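PDB 2P4H: vestitone reductase, which catalyses the stereospecific NADPH-dependent reduction of (3R)-vestitone to the corresponding isoflavan-4-ol, the penultimate step in the biosynthesis of the phytoalexin medicarpin. Local coordinates for residues His226-Asp229 with Val230-His234; Leu273-Asp276 with Glu277-Ile281; Leu289-Lys292 with Lys293-Asp296. All coordinates share one frame; numbering follows the deposited sequence.

Contact 1 (His226-Asp229 with Val230-His234)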
# COMPACT_ATOMS: atom_id res chain seq x y z
N HIS A 226 7.04 5.05 -4.51
CA HIS A 226 6.31 5.33 -5.74
C HIS A 226 5.33 4.17 -5.94
O HIS A 226 5.71 3.00 -5.84
CB HIS A 226 7.28 5.41 -6.92
CG HIS A 226 6.66 5.94 -8.18
ND1 HIS A 226 5.62 5.31 -8.83
CD2 HIS A 226 6.95 7.05 -8.91
CE1 HIS A 226 5.29 6.00 -9.90
NE2 HIS A 226 6.08 7.06 -9.97
N VAL A 227 4.07 4.49 -6.22
CA VAL A 227 3.06 3.46 -6.41
C VAL A 227 3.43 2.41 -7.46
O VAL A 227 3.12 1.23 -7.30
CB VAL A 227 1.68 4.08 -6.76
CG1 VAL A 227 1.71 4.71 -8.14
CG2 VAL A 227 0.59 3.02 -6.67
N ASP A 228 4.10 2.82 -8.54
CA ASP A 228 4.45 1.83 -9.55
C ASP A 228 5.57 0.91 -9.07
O ASP A 228 5.68 -0.23 -9.54
CB ASP A 228 4.83 2.49 -10.88
CG ASP A 228 4.77 1.52 -12.04
OD1 ASP A 228 3.72 0.85 -12.19
OD2 ASP A 228 5.75 1.42 -12.80
N ASP A 229 6.41 1.38 -8.15
CA ASP A 229 7.43 0.48 -7.63
C ASP A 229 6.74 -0.54 -6.72
O ASP A 229 7.20 -1.67 -6.60
CB ASP A 229 8.51 1.24 -6.85
CG ASP A 229 9.67 1.67 -7.75
OD1 ASP A 229 10.01 0.90 -8.68
OD2 ASP A 229 10.25 2.75 -7.52
N VAL A 230 5.62 -0.16 -6.10
CA VAL A 230 4.90 -1.11 -5.26
C VAL A 230 4.32 -2.20 -6.17
O VAL A 230 4.36 -3.38 -5.83
CB VAL A 230 3.75 -0.44 -4.48
CG1 VAL A 230 2.97 -1.50 -3.70
CG2 VAL A 230 4.31 0.59 -3.51
N ALA A 231 3.78 -1.80 -7.32
CA ALA A 231 3.22 -2.78 -8.26
C ALA A 231 4.36 -3.67 -8.76
O ALA A 231 4.20 -4.89 -8.85
CB ALA A 231 2.55 -2.06 -9.43
N ARG A 232 5.50 -3.06 -9.08
CA ARG A 232 6.65 -3.83 -9.55
C ARG A 232 7.12 -4.82 -8.49
O ARG A 232 7.50 -5.94 -8.81
CB ARG A 232 7.79 -2.89 -9.95
CG ARG A 232 7.52 -2.09 -11.22
CD ARG A 232 8.67 -1.16 -11.61
NE ARG A 232 9.90 -1.90 -11.90
CZ ARG A 232 10.90 -2.06 -11.04
NH1 ARG A 232 10.84 -1.54 -9.83
NH2 ARG A 232 11.96 -2.78 -11.39
N ALA A 233 7.09 -4.40 -7.22
CA ALA A 233 7.52 -5.28 -6.13
C ALA A 233 6.60 -6.49 -6.01
O ALA A 233 7.06 -7.59 -5.73
CB ALA A 233 7.54 -4.51 -4.81
N HIS A 234 5.30 -6.29 -6.22
CA HIS A 234 4.34 -7.39 -6.17
C HIS A 234 4.68 -8.42 -7.24
O HIS A 234 4.74 -9.62 -6.96
CB HIS A 234 2.91 -6.88 -6.40
CG HIS A 234 2.26 -6.30 -5.18
ND1 HIS A 234 1.28 -6.96 -4.46
CD2 HIS A 234 2.43 -5.10 -4.57
CE1 HIS A 234 0.89 -6.19 -3.46
NE2 HIS A 234 1.57 -5.06 -3.50
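Arg-232 sets CG beside its backbone N (chi1 -71°) and then bends at chi3 (62°), which carries its guanidinium back to the carboxylate of Asp-229. The pair lies on the first turns of helix 227-239, in the Rossmann-type reductase fold. The two side chains lie alongside each other in the same direction. Asp-229 OD1 comes to the rim of the guanidinium, close to level with it, 2.8 Å from Arg-232 NH1. The hydrogen bond within this salt bridge is weak, because the N-H is bent away from the oxygen. The carboxylate is also held by the backbone N atoms of Lys-302 and Tyr-303, and Arg-232 NH1 also bonds to Asp-300 O. Several bonds thus fix the rotation of the pair and tie the first turns of helix 227-239 to the loop before helix 305-319. Asp-228 turns another way and reaches Tyr-303 and Trp-16. On another side of the helix, Val-230 packs against Leu-13, a predicted NADP(+)-binding residue. Its CG2 lies 3.6 Å from His-226 O. That oxygen accepts from Val-230 N at 3.2 Å. His-226 is the N-cap, and its NE2 is bonded to Asp-311. Its ND1 accepts from Asp-228 N at 2.9 Å, with the donor almost exactly in the ring plane.

Contact 2 (Leu273-Asp276 with Glu277-Ile281)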
# COMPACT_ATOMS: atom_id res chain seq x y z
N LEU A 273 5.93 26.87 1.19
CA LEU A 273 6.60 27.30 2.40
C LEU A 273 8.09 26.99 2.25
O LEU A 273 8.47 25.89 1.87
CB LEU A 273 6.05 26.55 3.62
CG LEU A 273 4.63 26.92 4.05
CD1 LEU A 273 4.11 25.88 5.03
CD2 LEU A 273 4.64 28.30 4.68
N THR A 274 8.92 27.98 2.57
CA THR A 274 10.36 27.81 2.47
C THR A 274 10.94 27.12 3.70
O THR A 274 10.28 26.98 4.73
CB THR A 274 11.07 29.17 2.35
OG1 THR A 274 10.85 29.92 3.55
CG2 THR A 274 10.53 29.95 1.15
N VAL A 275 12.19 26.70 3.58
CA VAL A 275 12.88 26.08 4.70
C VAL A 275 12.84 27.05 5.88
O VAL A 275 12.59 26.64 7.02
CB VAL A 275 14.34 25.74 4.31
CG1 VAL A 275 15.18 25.52 5.56
CG2 VAL A 275 14.35 24.49 3.44
N ASP A 276 13.07 28.33 5.63
CA ASP A 276 13.05 29.30 6.72
C ASP A 276 11.67 29.39 7.38
O ASP A 276 11.56 29.47 8.61
CB ASP A 276 13.48 30.69 6.23
CG ASP A 276 13.81 31.63 7.38
OD1 ASP A 276 14.66 31.26 8.21
OD2 ASP A 276 13.21 32.72 7.45
N GLU A 277 10.61 29.37 6.57
CA GLU A 277 9.26 29.44 7.10
C GLU A 277 8.89 28.17 7.85
O GLU A 277 7.98 28.18 8.70
CB GLU A 277 8.26 29.70 5.96
CG GLU A 277 8.45 31.07 5.31
CD GLU A 277 7.54 31.30 4.12
OE1 GLU A 277 7.48 30.44 3.23
OE2 GLU A 277 6.89 32.37 4.07
N LEU A 278 9.60 27.09 7.57
CA LEU A 278 9.34 25.81 8.23
C LEU A 278 10.20 25.60 9.48
O LEU A 278 10.11 24.57 10.13
CB LEU A 278 9.59 24.65 7.26
CG LEU A 278 8.58 24.52 6.12
CD1 LEU A 278 9.10 23.59 5.04
CD2 LEU A 278 7.25 24.02 6.69
N LYS A 279 11.03 26.59 9.81
CA LYS A 279 11.90 26.49 10.98
C LYS A 279 11.11 26.21 12.26
O LYS A 279 10.09 26.83 12.52
CB LYS A 279 12.71 27.77 11.16
CG LYS A 279 13.96 27.83 10.29
CD LYS A 279 14.74 29.11 10.51
CE LYS A 279 16.09 29.06 9.82
NZ LYS A 279 15.96 28.72 8.38
N GLU A 280 11.61 25.26 13.05
CA GLU A 280 10.97 24.88 14.30
C GLU A 280 9.56 24.34 14.09
O GLU A 280 8.75 24.31 15.02
CB GLU A 280 10.91 26.08 15.26
CG GLU A 280 12.26 26.61 15.69
CD GLU A 280 12.15 27.73 16.70
OE1 GLU A 280 11.58 27.49 17.79
OE2 GLU A 280 12.63 28.85 16.42
N ILE A 281 9.26 23.92 12.86
CA ILE A 281 7.94 23.37 12.55
C ILE A 281 7.70 22.14 13.42
O ILE A 281 8.56 21.27 13.53
CB ILE A 281 7.84 22.97 11.05
CG1 ILE A 281 6.41 22.53 10.73
CG2 ILE A 281 8.83 21.85 10.73
CD1 ILE A 281 5.39 23.65 10.77
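Glu-277 and Thr-274 cross at a slant, and each grips the backbone of the other. The extended Glu-277 chain reaches back so that OE1 takes the N-H of Thr-274 at 2.9 Å. This bond is nearly straight (167°) and uses the lone pair of OE1 that faces away from the other carboxylate oxygen. In return, Thr-274 OG1 accepts from Glu-277 N at 3.1 Å. OG1 sits between its own backbone N and carbonyl carbon (chi1 64°), which turns it to that N-H. Leu-273 crosses Leu-278 at about a right angle, with Leu-273 CD1 4.0 Å from Leu-278 CD2. Both leucines also touch Ile-217. This apolar side faces the protein, while the charged groups lie at the surface. Lys-279 crosses Asp-276 obliquely and bends at its last torsion (chi4 54°). Its NZ forms a salt bridge with Asp-276 OD1 at 2.9 Å. The backbone between the two residues closes a type I turn, where Lys-279 N bonds to Asp-276 O. A type II turn from Leu-278 to Ile-281 follows. The reciprocal pair of side-chain to backbone bonds between Thr-274 and Glu-277 is the pattern of a capping box, here at the head of a single helix-like turn in the loop between helix 256-266 and strand 284-285.

Contact 3 (Leu289-Lys292 with Lys293-Asp296)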
# COMPACT_ATOMS: atom_id res chain seq x y z
N LEU A 289 11.79 3.26 7.14
CA LEU A 289 11.53 1.82 7.12
C LEU A 289 12.58 1.21 6.19
O LEU A 289 12.39 1.14 4.97
CB LEU A 289 10.10 1.54 6.63
CG LEU A 289 9.01 2.38 7.32
CD1 LEU A 289 7.64 1.96 6.79
CD2 LEU A 289 9.07 2.19 8.83
N ASN A 290 13.70 0.80 6.79
CA ASN A 290 14.84 0.22 6.08
C ASN A 290 14.40 -0.84 5.09
O ASN A 290 13.83 -1.86 5.46
CB ASN A 290 15.81 -0.37 7.11
CG ASN A 290 17.19 -0.63 6.55
OD1 ASN A 290 18.14 -0.88 7.30
ND2 ASN A 290 17.32 -0.56 5.23
N THR A 291 14.69 -0.60 3.81
CA THR A 291 14.28 -1.49 2.75
C THR A 291 15.43 -2.35 2.20
O THR A 291 15.37 -2.90 1.10
CB THR A 291 13.56 -0.63 1.68
OG1 THR A 291 12.39 -0.06 2.29
CG2 THR A 291 13.11 -1.44 0.48
N LYS A 292 16.47 -2.49 3.01
CA LYS A 292 17.63 -3.30 2.65
C LYS A 292 17.26 -4.76 2.38
O LYS A 292 17.80 -5.37 1.46
CB LYS A 292 18.68 -3.22 3.75
CG LYS A 292 19.90 -4.10 3.53
CD LYS A 292 20.95 -3.84 4.61
CE LYS A 292 22.15 -4.76 4.46
NZ LYS A 292 21.79 -6.19 4.68
N LYS A 293 16.34 -5.33 3.16
CA LYS A 293 15.97 -6.73 2.96
C LYS A 293 15.43 -6.99 1.55
O LYS A 293 15.82 -7.96 0.89
CB LYS A 293 14.92 -7.15 4.00
CG LYS A 293 14.59 -8.64 3.98
CD LYS A 293 13.49 -8.96 4.98
CE LYS A 293 13.12 -10.44 4.95
NZ LYS A 293 12.05 -10.76 5.94
N LEU A 294 14.54 -6.12 1.08
CA LEU A 294 13.97 -6.28 -0.25
C LEU A 294 15.02 -6.09 -1.34
O LEU A 294 15.02 -6.81 -2.34
CB LEU A 294 12.81 -5.29 -0.44
CG LEU A 294 12.07 -5.32 -1.78
CD1 LEU A 294 11.55 -6.72 -2.07
CD2 LEU A 294 10.92 -4.32 -1.74
N VAL A 295 15.92 -5.13 -1.16
CA VAL A 295 16.97 -4.89 -2.14
C VAL A 295 17.96 -6.07 -2.14
O VAL A 295 18.43 -6.48 -3.21
CB VAL A 295 17.71 -3.56 -1.85
CG1 VAL A 295 18.92 -3.41 -2.77
CG2 VAL A 295 16.75 -2.39 -2.06
N ASP A 296 18.26 -6.61 -0.96
CA ASP A 296 19.16 -7.76 -0.84
C ASP A 296 18.55 -8.96 -1.56
O ASP A 296 19.26 -9.86 -2.01
CB ASP A 296 19.39 -8.16 0.62
CG ASP A 296 20.39 -7.29 1.34
OD1 ASP A 296 21.11 -6.51 0.69
OD2 ASP A 296 20.48 -7.41 2.59
O HOH W 1 15.21 -4.23 5.73
O HOH W 2 23.72 -6.72 1.86
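Lys-292 reaches forward one helical turn to Asp-296. Lys-292 is the first residue of the helix, and its CB meets little beyond the next backbone N. CG stands anti to the backbone N (chi1 176°) and passes 3.5 Å from Asp-296 OD2. CD keeps the extended course, farther from that oxygen. CE approaches it again, and the bend at chi4 (-65°) then turns NZ onto the carboxylate. NZ forms a salt bridge with Asp-296 OD2 at 2.8 Å, through its syn lone pair, on the side of the other oxygen. A water donates to Asp-296 OD1 and is weakly bonded to Lys-292 NZ. The backbone carries the same pairing, with Asp-296 N bonded to Lys-292 O at 2.8 Å. Before it, Val-295 N bonds to Thr-291 O. Thr-291 is the N-cap, but its side chain makes no capping bond. Its OG1 instead donates to Leu-289 O at 2.9 Å and is also bonded to Ser-250 N. A second water links Asn-290 O to Lys-293 N. The short helix 292-296 follows strand 288-289, which pairs with strand 138-139. It lies against strand 245-248, where Leu-294 touches Tyr-247 and Thr-291 touches Asn-248.

In the fold
The three contacts follow one another along the chain. None nests in or crosses another, and each joins adjacent segments. Contact 1 comes first, where strand 219-226 runs into helix 227-239, close to helix 12-23 and the large parallel sheet. The chain then passes through strands 245-248 and 252-255 and helix 256-266. Contact 2 closes turns in the loop after that helix, before strand 284-285. Its centre is about 32 Å from that of contact 1. Contact 3 turns the chain from strand 288-289 into helix 292-296, back beside the large sheet. Its nearest atoms are about 5 Å from contact 1. Both contacts reach Phe-301, in the loop before helix 305-319.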